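Side-chain contacts in L-Ribose isomerase (Acinetobacter, PDB 4Q0S), which isomerises the rare sugar L-ribose, probably to its ketose L-ribulose, in a cupin barrel that carries a metal ion beside the bound sugar: residues 51-56 with 113-118; 55-60 with 169-174; 134-139 with 159-164; 165-168 with 174-177; 243-246 with 250-253. All blocks are in the same frame, centred on the assembly; numbering follows the deposited sequence.

Contact 1: residues 51-56 with 113-118; sequences IVFGAD and FCPPHH. With CO (cobalt (II) ion), chain B; RB0 (D-ribitol), chain C.
The ring of F53 is covered on one face by P115 and on the other by I51, and its edge is turned to the bound ribitol. CD of P115 sits 3.4 Å from the centroid of the F53 ring and 14° off its normal, the geometry of a CH-pi contact. CG of P115 also rests on this face, 3.4 Å from CG of F53, so two carbons of the pyrrolidine ring lie on the aromatic face, and the two side chains cross at about a right angle. The first torsion of F53 (chi1 -59°) sets CG anti to its own carbonyl carbon and carries the ring over to the proline. Near the ring plane, CZ of F53 is 3.8 Å from O1 of ribitol, which places the phenyl edge as a wall of the sugar pocket. C114 adds its SG, 3.6 Å from C5 of the ligand.

P115 also acts through its backbone. ND1 of H117 donates to O of P115 at 2.6 Å, with an N-H...O angle of 160° and the acceptor close to the imidazole plane. This bond fixes the rotation of the ring, so that the other ring nitrogen, NE2 of H117, is presented to the cobalt ion at 2.3 Å. H119, E124 and H199 are the other protein ligands, while O4 and O5 of ribitol bind the same ion. F245 stacks on H117. Three histidines and one glutamate round one metal inside a beta barrel are the ligand set characteristic of many cupins; here the carbonyl of P115 orients one of the histidines.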
# COMPACT_ATOMS: atom_id res chain seq x y z
N ILE A 51 -8.17 -14.12 19.22
CA ILE A 51 -8.87 -14.09 20.51
C ILE A 51 -10.38 -14.27 20.43
O ILE A 51 -11.06 -13.68 19.60
CB ILE A 51 -8.57 -12.74 21.22
CG1 ILE A 51 -7.06 -12.53 21.32
CG2 ILE A 51 -9.20 -12.72 22.61
CD1 ILE A 51 -6.67 -11.09 21.65
N VAL A 52 -10.90 -15.11 21.32
CA VAL A 52 -12.34 -15.36 21.40
C VAL A 52 -12.68 -15.02 22.86
O VAL A 52 -12.14 -15.63 23.78
CB VAL A 52 -12.67 -16.84 21.10
CG1 VAL A 52 -14.18 -17.07 21.17
CG2 VAL A 52 -12.15 -17.21 19.71
N PHE A 53 -13.55 -14.03 23.05
CA PHE A 53 -13.90 -13.57 24.40
C PHE A 53 -14.99 -14.35 25.13
O PHE A 53 -16.11 -13.86 25.30
CB PHE A 53 -14.28 -12.09 24.36
CG PHE A 53 -13.18 -11.19 23.84
CD1 PHE A 53 -13.06 -10.92 22.48
CD2 PHE A 53 -12.26 -10.62 24.72
CE1 PHE A 53 -12.05 -10.09 22.00
CE2 PHE A 53 -11.24 -9.78 24.26
CZ PHE A 53 -11.14 -9.52 22.89
N GLY A 54 -14.66 -15.56 25.57
CA GLY A 54 -15.63 -16.36 26.29
C GLY A 54 -16.09 -17.60 25.56
O GLY A 54 -16.20 -17.63 24.34
N ALA A 55 -16.39 -18.64 26.35
CA ALA A 55 -16.84 -19.93 25.84
C ALA A 55 -18.00 -19.87 24.85
O ALA A 55 -18.00 -20.58 23.85
CB ALA A 55 -17.22 -20.83 27.02
N ASP A 56 -18.99 -19.03 25.12
CA ASP A 56 -20.13 -18.93 24.22
C ASP A 56 -19.83 -18.11 22.96
O ASP A 56 -20.71 -17.92 22.12
CB ASP A 56 -21.35 -18.35 24.95
CG ASP A 56 -21.03 -17.06 25.66
OD1 ASP A 56 -20.45 -16.16 25.03
OD2 ASP A 56 -21.37 -16.94 26.86
N PHE A 113 -16.99 -7.98 17.42
CA PHE A 113 -16.62 -6.91 18.35
C PHE A 113 -15.40 -7.17 19.23
O PHE A 113 -15.01 -8.31 19.47
CB PHE A 113 -17.74 -6.65 19.38
CG PHE A 113 -19.07 -6.26 18.81
CD1 PHE A 113 -19.83 -7.16 18.08
CD2 PHE A 113 -19.59 -5.00 19.08
CE1 PHE A 113 -21.11 -6.81 17.64
CE2 PHE A 113 -20.86 -4.64 18.65
CZ PHE A 113 -21.62 -5.55 17.92
N CYS A 114 -14.82 -6.07 19.72
CA CYS A 114 -13.77 -6.12 20.73
C CYS A 114 -14.77 -5.70 21.83
O CYS A 114 -15.27 -4.57 21.82
CB CYS A 114 -12.73 -5.03 20.54
SG CYS A 114 -11.58 -4.89 21.96
N PRO A 115 -15.11 -6.60 22.75
CA PRO A 115 -16.07 -6.34 23.83
C PRO A 115 -15.84 -5.21 24.84
O PRO A 115 -14.72 -4.77 25.08
CB PRO A 115 -16.18 -7.71 24.51
CG PRO A 115 -14.79 -8.22 24.41
CD PRO A 115 -14.43 -7.89 22.96
N PRO A 116 -16.94 -4.72 25.44
CA PRO A 116 -16.89 -3.64 26.43
C PRO A 116 -15.89 -3.93 27.54
O PRO A 116 -15.91 -5.00 28.15
CB PRO A 116 -18.32 -3.60 26.96
CG PRO A 116 -19.12 -3.88 25.74
CD PRO A 116 -18.34 -5.05 25.11
N HIS A 117 -15.01 -2.96 27.79
CA HIS A 117 -14.01 -3.10 28.84
C HIS A 117 -13.36 -1.75 29.06
O HIS A 117 -13.59 -0.80 28.30
CB HIS A 117 -12.95 -4.13 28.44
CG HIS A 117 -12.10 -3.70 27.28
ND1 HIS A 117 -12.57 -3.63 25.99
CD2 HIS A 117 -10.82 -3.26 27.24
CE1 HIS A 117 -11.62 -3.17 25.20
NE2 HIS A 117 -10.54 -2.94 25.93
N HIS A 118 -12.55 -1.66 30.11
CA HIS A 118 -11.83 -0.43 30.37
C HIS A 118 -10.51 -0.79 31.01
O HIS A 118 -10.35 -1.90 31.53
CB HIS A 118 -12.64 0.53 31.27
CG HIS A 118 -12.61 0.18 32.73
ND1 HIS A 118 -13.43 -0.77 33.28
CD2 HIS A 118 -11.86 0.68 33.74
CE1 HIS A 118 -13.20 -0.85 34.58
NE2 HIS A 118 -12.25 0.02 34.88
CO CO B . -8.89 -1.45 25.32
C1 RB0 C . -8.32 -5.89 23.75
O1 RB0 C . -8.37 -7.22 24.24
C2 RB0 C . -6.88 -5.41 23.74
O2 RB0 C . -6.44 -5.17 25.07
C3 RB0 C . -6.75 -4.14 22.87
O3 RB0 C . -5.37 -3.83 22.68
C4 RB0 C . -7.47 -2.92 23.46
O4 RB0 C . -7.68 -3.11 24.85
C5 RB0 C . -8.81 -2.72 22.76
O5 RB0 C . -9.40 -1.49 23.19

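Contact 2: residues 55-60 with 169-174; sequences ADQYDA and KGRESS
D56 and R171 approach from opposite directions and meet in a salt bridge that ties two loops on the flank of the cupin barrel: 55-60, which follows strand 50-52 and includes a type I turn from Q57 to A60, and 169-174, which precedes strand 180-185. OD1 of D56 lies 2.7 Å from NH2 of R171. The carboxylate and guanidinium planes are 61° apart, and the single close N...O pair shows that the two groups do not meet as a flat, two-pronged pair.

Q57 takes a different side of the same cation. Its NE2 stands 3.5 Å above the guanidinium plane of R171, over the centre, with amide and guanidinium planes inclined at 48°. The bend at chi2 of Q57 brings the amide back over R171; CG of Q57, placed by chi1, touches NH2 of R171 at 3.3 Å. That NH2 also donates to the carbonyl of F53, while NH1 of R171 pairs with E72. With two carboxylates and a carbonyl around it, the guanidinium is fixed both in position and in rotation, and its charge is probably well balanced.

The amide of Q57 is anchored at both ends, since OE1 accepts from the backbone N of E72. A water accepts from NE2 of Q57 at 3.1 Å and donates to O of K169 at 3.0 Å, adding a solvent bridge between the loops. The other bond of that amide nitrogen joins the neighbours directly: NE2 of Q57 donates to OD1 of D56 at 2.6 Å, meeting the oxygen on its anti side, 25° out of the carboxylate plane.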
# COMPACT_ATOMS: atom_id res chain seq x y z
N ALA A 55 -16.39 -18.64 26.35
CA ALA A 55 -16.84 -19.93 25.84
C ALA A 55 -18.00 -19.87 24.85
O ALA A 55 -18.00 -20.58 23.85
CB ALA A 55 -17.22 -20.83 27.02
N ASP A 56 -18.99 -19.03 25.12
CA ASP A 56 -20.13 -18.93 24.22
C ASP A 56 -19.83 -18.11 22.96
O ASP A 56 -20.71 -17.92 22.12
CB ASP A 56 -21.35 -18.35 24.95
CG ASP A 56 -21.03 -17.06 25.66
OD1 ASP A 56 -20.45 -16.16 25.03
OD2 ASP A 56 -21.37 -16.94 26.86
N GLN A 57 -18.60 -17.63 22.84
CA GLN A 57 -18.22 -16.83 21.67
C GLN A 57 -17.61 -17.68 20.57
O GLN A 57 -17.45 -17.22 19.44
CB GLN A 57 -17.27 -15.71 22.07
CG GLN A 57 -17.95 -14.65 22.92
CD GLN A 57 -19.25 -14.20 22.30
OE1 GLN A 57 -19.27 -13.55 21.25
NE2 GLN A 57 -20.36 -14.55 22.93
N TYR A 58 -17.27 -18.92 20.91
CA TYR A 58 -16.69 -19.82 19.93
C TYR A 58 -17.71 -20.14 18.85
O TYR A 58 -17.35 -20.58 17.76
CB TYR A 58 -16.21 -21.10 20.63
CG TYR A 58 -14.88 -20.90 21.30
CD1 TYR A 58 -13.69 -20.99 20.57
CD2 TYR A 58 -14.79 -20.58 22.66
CE1 TYR A 58 -12.46 -20.75 21.17
CE2 TYR A 58 -13.56 -20.34 23.26
CZ TYR A 58 -12.40 -20.42 22.51
OH TYR A 58 -11.19 -20.15 23.10
N ASP A 59 -18.99 -19.90 19.15
CA ASP A 59 -20.03 -20.16 18.17
C ASP A 59 -19.85 -19.24 16.96
O ASP A 59 -20.58 -19.35 15.97
CB ASP A 59 -21.43 -19.94 18.76
CG ASP A 59 -21.95 -21.17 19.49
OD1 ASP A 59 -21.65 -22.30 19.06
OD2 ASP A 59 -22.68 -21.00 20.49
N ALA A 60 -18.90 -18.33 17.04
CA ALA A 60 -18.64 -17.44 15.92
C ALA A 60 -18.16 -18.31 14.77
O ALA A 60 -18.36 -17.98 13.60
CB ALA A 60 -17.57 -16.42 16.28
N LYS A 169 -25.51 -12.20 21.41
CA LYS A 169 -26.55 -12.76 22.25
C LYS A 169 -26.00 -13.04 23.64
O LYS A 169 -24.99 -13.72 23.79
CB LYS A 169 -27.08 -14.06 21.65
CG LYS A 169 -27.68 -13.93 20.26
CD LYS A 169 -28.88 -12.98 20.25
CE LYS A 169 -29.55 -12.98 18.88
NZ LYS A 169 -28.56 -12.71 17.80
N GLY A 170 -26.68 -12.51 24.65
CA GLY A 170 -26.24 -12.73 26.02
C GLY A 170 -25.15 -11.77 26.46
O GLY A 170 -24.60 -11.92 27.55
N ARG A 171 -24.84 -10.78 25.63
CA ARG A 171 -23.81 -9.79 25.95
C ARG A 171 -24.37 -8.38 25.79
O ARG A 171 -23.68 -7.40 26.05
CB ARG A 171 -22.61 -9.96 25.00
CG ARG A 171 -21.92 -11.31 25.04
CD ARG A 171 -21.14 -11.51 26.33
NE ARG A 171 -20.53 -12.83 26.40
CZ ARG A 171 -19.29 -13.12 26.01
NH1 ARG A 171 -18.50 -12.18 25.52
NH2 ARG A 171 -18.83 -14.36 26.13
N GLU A 172 -25.62 -8.28 25.35
CA GLU A 172 -26.25 -6.99 25.12
C GLU A 172 -26.07 -5.96 26.23
O GLU A 172 -25.57 -4.86 25.99
CB GLU A 172 -27.74 -7.16 24.82
CG GLU A 172 -28.03 -7.97 23.57
CD GLU A 172 -28.26 -9.44 23.87
OE1 GLU A 172 -27.65 -9.95 24.84
OE2 GLU A 172 -29.03 -10.09 23.13
N SER A 173 -26.47 -6.32 27.44
CA SER A 173 -26.38 -5.41 28.58
C SER A 173 -24.98 -4.90 28.89
O SER A 173 -24.83 -3.85 29.52
CB SER A 173 -26.97 -6.08 29.83
OG SER A 173 -26.20 -7.20 30.22
N SER A 174 -23.95 -5.61 28.45
CA SER A 174 -22.59 -5.17 28.72
C SER A 174 -22.28 -3.86 27.99
O SER A 174 -21.33 -3.16 28.34
CB SER A 174 -21.58 -6.25 28.31
OG SER A 174 -21.55 -6.42 26.90
O HOH W 1 -23.19 -14.64 21.59

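Contact 3: residues 134-139 with 159-164; sequences EVFYSP and SPWPEG
The carboxylate of E134, which borders P162 across this contact, is gripped by several groups from outside the two segments. R202 forms a salt bridge to OE2 and the hydroxyl of Y181 is hydrogen-bonded to OE1, with R183 as a long, weak ion pair to the same oxygen. CG of P162 comes to 4.1 Å from OE1 of E134, an ordinary van der Waals approach. The extended chain of E134 (chi2 -172°) carries the carboxylate out to that proline.

The larger part of the contact is aromatic. F136 lays CD1 over one face of the W161 indole, 3.3 Å above its plane and offset toward the rim; CD1 of F136 and CE2 of W161 are likewise 3.3 Å apart. The phenyl ring and the six-membered ring of W161 have centroids separated by 4.3 Å. Their planes are inclined at 43°, an oblique pairing that is neither a parallel stack nor a T. CB of F136 also reaches the indole, at 3.8 Å from CZ2 of W161.

The indole is held in its own right: NE1 of W161 donates to the carbonyl of L178. F136 and E134 both point toward the loop from strand 132-137, which pairs with 180-185 on one side and with 199-202 on the other. Residues 159-164, an irregular part of the long excursion between 132-137 and 180-185, thus pack on this sheet of the cupin barrel. The chemistry implies that the two segments adhere by apolar packing, that is, dispersion and removal of the rings from solvent; the carboxylate of E134 and NE1 of W161 find their partners outside the two segments, and the bond to L178 helps hold the indole that F136 rests on.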
# COMPACT_ATOMS: atom_id res chain seq x y z
N GLU A 134 -16.43 1.26 14.28
CA GLU A 134 -17.52 1.83 15.06
C GLU A 134 -17.16 1.63 16.52
O GLU A 134 -17.11 0.50 17.02
CB GLU A 134 -18.85 1.16 14.70
CG GLU A 134 -19.38 1.60 13.34
CD GLU A 134 -20.79 1.11 13.06
OE1 GLU A 134 -21.64 1.96 12.72
OE2 GLU A 134 -21.05 -0.10 13.16
N VAL A 135 -16.89 2.74 17.18
CA VAL A 135 -16.50 2.73 18.58
C VAL A 135 -17.67 3.14 19.47
O VAL A 135 -18.39 4.09 19.19
CB VAL A 135 -15.32 3.71 18.83
CG1 VAL A 135 -14.77 3.52 20.24
CG2 VAL A 135 -14.22 3.47 17.80
N PHE A 136 -17.85 2.38 20.55
CA PHE A 136 -18.90 2.64 21.51
C PHE A 136 -18.12 2.89 22.79
O PHE A 136 -17.20 2.14 23.12
CB PHE A 136 -19.80 1.41 21.65
CG PHE A 136 -20.28 0.87 20.33
CD1 PHE A 136 -21.33 1.48 19.65
CD2 PHE A 136 -19.65 -0.22 19.74
CE1 PHE A 136 -21.75 1.01 18.40
CE2 PHE A 136 -20.05 -0.70 18.49
CZ PHE A 136 -21.10 -0.08 17.82
N TYR A 137 -18.45 3.97 23.51
CA TYR A 137 -17.73 4.26 24.73
C TYR A 137 -18.48 5.16 25.70
O TYR A 137 -19.49 5.77 25.36
CB TYR A 137 -16.39 4.92 24.39
CG TYR A 137 -16.53 6.29 23.78
CD1 TYR A 137 -16.91 6.45 22.45
CD2 TYR A 137 -16.28 7.44 24.53
CE1 TYR A 137 -17.05 7.71 21.88
CE2 TYR A 137 -16.42 8.71 23.98
CZ TYR A 137 -16.80 8.84 22.65
OH TYR A 137 -16.91 10.08 22.07
N SER A 138 -17.95 5.22 26.92
CA SER A 138 -18.51 6.05 27.97
C SER A 138 -17.63 7.30 28.03
O SER A 138 -16.43 7.21 28.25
CB SER A 138 -18.45 5.33 29.32
OG SER A 138 -18.94 6.17 30.36
N PRO A 139 -18.24 8.48 27.82
CA PRO A 139 -17.51 9.75 27.84
C PRO A 139 -16.97 10.14 29.21
O PRO A 139 -16.13 11.04 29.33
CB PRO A 139 -18.55 10.74 27.30
CG PRO A 139 -19.83 10.17 27.80
CD PRO A 139 -19.67 8.69 27.54
N SER A 159 -21.43 11.01 19.39
CA SER A 159 -22.81 10.98 18.94
C SER A 159 -23.57 9.78 19.50
O SER A 159 -22.97 8.87 20.08
CB SER A 159 -22.86 10.89 17.41
OG SER A 159 -22.03 11.86 16.81
N PRO A 160 -24.90 9.79 19.37
CA PRO A 160 -25.64 8.64 19.89
C PRO A 160 -25.40 7.48 18.93
O PRO A 160 -24.87 7.68 17.83
CB PRO A 160 -27.09 9.12 19.84
CG PRO A 160 -27.09 10.08 18.69
CD PRO A 160 -25.81 10.85 18.90
N TRP A 161 -25.76 6.28 19.35
CA TRP A 161 -25.59 5.11 18.52
C TRP A 161 -26.50 5.20 17.31
O TRP A 161 -27.60 5.76 17.38
CB TRP A 161 -25.99 3.86 19.27
CG TRP A 161 -25.02 3.32 20.25
CD1 TRP A 161 -24.20 4.03 21.08
CD2 TRP A 161 -24.85 1.95 20.59
NE1 TRP A 161 -23.53 3.18 21.92
CE2 TRP A 161 -23.91 1.89 21.65
CE3 TRP A 161 -25.40 0.75 20.11
CZ2 TRP A 161 -23.51 0.69 22.23
CZ3 TRP A 161 -25.01 -0.44 20.69
CH2 TRP A 161 -24.07 -0.47 21.74
N PRO A 162 -26.06 4.66 16.17
CA PRO A 162 -26.94 4.71 15.01
C PRO A 162 -27.93 3.58 15.32
O PRO A 162 -27.70 2.81 16.25
CB PRO A 162 -26.01 4.36 13.85
CG PRO A 162 -25.01 3.43 14.49
CD PRO A 162 -24.73 4.13 15.81
N GLU A 163 -29.02 3.48 14.58
CA GLU A 163 -29.98 2.42 14.85
C GLU A 163 -29.60 1.08 14.23
O GLU A 163 -28.86 1.02 13.25
CB GLU A 163 -31.36 2.82 14.35
CG GLU A 163 -31.98 3.99 15.07
CD GLU A 163 -33.39 4.25 14.61
OE1 GLU A 163 -33.58 4.49 13.39
OE2 GLU A 163 -34.31 4.22 15.45
N GLY A 164 -30.13 0.00 14.81
CA GLY A 164 -29.90 -1.33 14.29
C GLY A 164 -28.55 -1.98 14.53
O GLY A 164 -28.08 -2.74 13.69

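Contact 4: residues 165-168 with 174-177; sequences VALP and SYEK
This contact closes a small loop within the long irregular excursion that joins strands 132-137 and 180-185 of the cupin barrel, bringing L167 and P168 onto the ring of Y175. CD2 of L167 lies 3.7 Å from the centroid of the Y175 ring, only 8° off the normal. A methyl so nearly centred on the face is a clear CH-pi contact. CG of L167 stands anti to its own carbonyl carbon (chi1 -63°), which with the extended chi2 lays the methyls on the ring. The leucine and tyrosine slide past each other in opposite directions, and CD1 of L167 is 3.9 Å from CB of Y175.

P168 reaches the far end of the ring and crosses the tyrosine at about a right angle. Its CD is 4.0 Å from CE1 of Y175 and 3.9 Å from OH of Y175. The hydroxyl itself is hydrogen-bonded to E72, which fixes the end of the buried ring.

Five residues separate the segments, so the chain has folded back, setting the tyrosine against residues just before it. L167 and P168 also touch F113, and Y175 touches P116, so this loop packs on strand 113-118 of the cupin barrel, on the face that F113 occupies and away from the ribitol side where C114 points.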
# COMPACT_ATOMS: atom_id res chain seq x y z
N VAL A 165 -27.94 -1.71 15.68
CA VAL A 165 -26.65 -2.32 15.97
C VAL A 165 -26.89 -3.67 16.65
O VAL A 165 -27.37 -3.73 17.78
CB VAL A 165 -25.80 -1.42 16.90
CG1 VAL A 165 -24.52 -2.14 17.31
CG2 VAL A 165 -25.46 -0.12 16.20
N ALA A 166 -26.58 -4.75 15.94
CA ALA A 166 -26.76 -6.10 16.47
C ALA A 166 -25.64 -6.43 17.45
O ALA A 166 -24.47 -6.43 17.08
CB ALA A 166 -26.79 -7.12 15.34
N LEU A 167 -26.01 -6.72 18.69
CA LEU A 167 -25.05 -7.06 19.73
C LEU A 167 -25.04 -8.57 19.95
O LEU A 167 -26.00 -9.27 19.64
CB LEU A 167 -25.42 -6.34 21.03
CG LEU A 167 -25.38 -4.81 20.99
CD1 LEU A 167 -25.86 -4.24 22.33
CD2 LEU A 167 -23.96 -4.34 20.71
N PRO A 168 -23.93 -9.10 20.49
CA PRO A 168 -23.85 -10.55 20.74
C PRO A 168 -24.95 -11.02 21.69
O PRO A 168 -25.28 -10.34 22.67
CB PRO A 168 -22.45 -10.72 21.33
CG PRO A 168 -21.68 -9.55 20.77
CD PRO A 168 -22.67 -8.43 20.86
N SER A 174 -23.95 -5.61 28.45
CA SER A 174 -22.59 -5.17 28.72
C SER A 174 -22.28 -3.86 27.99
O SER A 174 -21.33 -3.16 28.34
CB SER A 174 -21.58 -6.25 28.31
OG SER A 174 -21.55 -6.42 26.90
N TYR A 175 -23.10 -3.53 27.00
CA TYR A 175 -22.90 -2.32 26.21
C TYR A 175 -23.71 -1.10 26.68
O TYR A 175 -23.47 0.02 26.22
CB TYR A 175 -23.26 -2.59 24.74
CG TYR A 175 -22.34 -3.58 24.05
CD1 TYR A 175 -22.43 -4.95 24.30
CD2 TYR A 175 -21.37 -3.14 23.14
CE1 TYR A 175 -21.58 -5.85 23.67
CE2 TYR A 175 -20.51 -4.03 22.51
CZ TYR A 175 -20.62 -5.39 22.78
OH TYR A 175 -19.76 -6.27 22.16
N GLU A 176 -24.64 -1.34 27.60
CA GLU A 176 -25.52 -0.30 28.14
C GLU A 176 -24.89 1.06 28.42
O GLU A 176 -25.39 2.08 27.96
CB GLU A 176 -26.17 -0.79 29.43
CG GLU A 176 -27.43 -1.61 29.24
CD GLU A 176 -28.53 -0.82 28.55
OE1 GLU A 176 -28.59 -0.85 27.30
OE2 GLU A 176 -29.32 -0.16 29.26
N LYS A 177 -23.79 1.07 29.17
CA LYS A 177 -23.12 2.31 29.53
C LYS A 177 -22.25 2.96 28.45
O LYS A 177 -21.80 4.10 28.61
CB LYS A 177 -22.25 2.09 30.78
CG LYS A 177 -23.03 1.94 32.08
CD LYS A 177 -22.07 1.69 33.24
CE LYS A 177 -22.72 1.97 34.58
NZ LYS A 177 -23.89 1.11 34.86

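Contact 5: residues 243-246 with 250-253; sequences NDFV and ANTG. With NCO (cobalt hexammine(III)), chain E.
The side-chain amide of N251 binds the backbone of the 243-246 segment at two points. N of F245 donates to OD1 of N251 at 2.7 Å, with an N-H...O angle of 152° and the donor in the carbonyl plane of the amide. From the other end of that group, ND2 of N251 donates to O of N243, a weak bond at 3.4 Å although nearly straight. With both ends engaged, the amide cannot be flipped without losing these bonds. The first torsion of N251 (-109°) is far from a staggered value, which suggests that the two bonds to the strand hold the amide there.

Cobalt hexammine is bound at the same strand, at D244 and the carbonyls after it. Its N3 and N4 each donate to OD1 of D244 at 2.9 Å, and O of F245 accepts from three ammines, of which N6 lies at 3.1 Å. D248 is a further acceptor. In the cupin barrel, 244-245 is an edge strand paired with 113-118, and helix 248-254 turns back on it immediately afterwards.

The packing centres on F245. OD1 of N251 lies at the edge of its phenyl ring, in plane, 3.0 Å from CD2 of F245, with ring and amide planes 83° apart. CB of A250 meets CB of F245 at 3.7 Å. Beyond the contact, the phenyl touches ribitol and meets F53.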
# COMPACT_ATOMS: atom_id res chain seq x y z
N ASN A 243 -6.97 -5.33 32.41
CA ASN A 243 -8.14 -5.49 31.56
C ASN A 243 -9.34 -5.74 32.46
O ASN A 243 -9.32 -6.63 33.31
CB ASN A 243 -8.00 -6.67 30.60
CG ASN A 243 -6.98 -6.42 29.51
OD1 ASN A 243 -6.70 -5.27 29.15
ND2 ASN A 243 -6.43 -7.49 28.95
N ASP A 244 -10.39 -4.95 32.27
CA ASP A 244 -11.60 -5.09 33.07
C ASP A 244 -12.78 -5.14 32.11
O ASP A 244 -13.32 -4.10 31.73
CB ASP A 244 -11.75 -3.91 34.02
CG ASP A 244 -12.75 -4.17 35.14
OD1 ASP A 244 -13.75 -4.88 34.90
OD2 ASP A 244 -12.52 -3.66 36.26
N PHE A 245 -13.17 -6.35 31.72
CA PHE A 245 -14.30 -6.52 30.81
C PHE A 245 -15.61 -6.44 31.58
O PHE A 245 -15.70 -6.94 32.70
CB PHE A 245 -14.18 -7.87 30.09
CG PHE A 245 -13.03 -7.93 29.13
CD1 PHE A 245 -13.21 -7.55 27.80
CD2 PHE A 245 -11.76 -8.30 29.56
CE1 PHE A 245 -12.13 -7.54 26.91
CE2 PHE A 245 -10.67 -8.29 28.68
CZ PHE A 245 -10.86 -7.91 27.36
N VAL A 246 -16.60 -5.79 30.99
CA VAL A 246 -17.91 -5.65 31.62
C VAL A 246 -18.55 -7.02 31.83
O VAL A 246 -19.15 -7.29 32.87
CB VAL A 246 -18.85 -4.77 30.77
CG1 VAL A 246 -20.21 -4.66 31.44
CG2 VAL A 246 -18.24 -3.40 30.57
N ALA A 250 -16.04 -12.64 29.24
CA ALA A 250 -14.99 -12.09 28.39
C ALA A 250 -13.60 -12.08 29.02
O ALA A 250 -12.61 -12.35 28.34
CB ALA A 250 -15.37 -10.68 27.95
N ASN A 251 -13.52 -11.77 30.31
CA ASN A 251 -12.24 -11.71 31.00
C ASN A 251 -11.46 -13.01 30.98
O ASN A 251 -10.23 -13.02 30.82
CB ASN A 251 -12.42 -11.28 32.46
CG ASN A 251 -11.92 -9.87 32.73
OD1 ASN A 251 -12.58 -8.89 32.40
ND2 ASN A 251 -10.73 -9.77 33.31
N THR A 252 -12.16 -14.12 31.15
CA THR A 252 -11.53 -15.44 31.17
C THR A 252 -10.94 -15.86 29.82
O THR A 252 -9.72 -15.94 29.66
CB THR A 252 -12.53 -16.51 31.63
OG1 THR A 252 -13.64 -16.55 30.72
CG2 THR A 252 -13.04 -16.19 33.02
N GLY A 253 -11.81 -16.11 28.85
CA GLY A 253 -11.36 -16.53 27.53
C GLY A 253 -10.39 -15.60 26.84
O GLY A 253 -9.80 -15.95 25.82
CO NCO E . -16.20 -7.37 36.44
N1 NCO E . -15.46 -6.40 37.77
N2 NCO E . -15.96 -8.87 37.40
N3 NCO E . -16.44 -5.86 35.47
N4 NCO E . -14.56 -7.59 35.70
N5 NCO E . -17.83 -7.14 37.17
N6 NCO E . -16.94 -8.35 35.11

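In the fold
Contacts 1 and 5 form the inner pair, their centres about 7 Å apart, and are joined by the pairing of strands 113-118 and 244-245 at the metal and sugar site. Contact 2, its centre about 8 Å from that of contact 1, shares A55 and D56 with it. Contact 3 is farther out, about 18 Å from contact 1 by centres, yet reaches the same sheet through strand 132-137 and meets contact 4 where W161 touches Y175. Along the chain, contact 3 is nested within the loop closed by contact 2; contact 4 opens after contact 3 closes and ends on the same segment as contact 2, sharing S174; contact 5 follows last. The 159-177 excursion thus connects the sheet's outer side with the loops beside the ribitol and cobalt site.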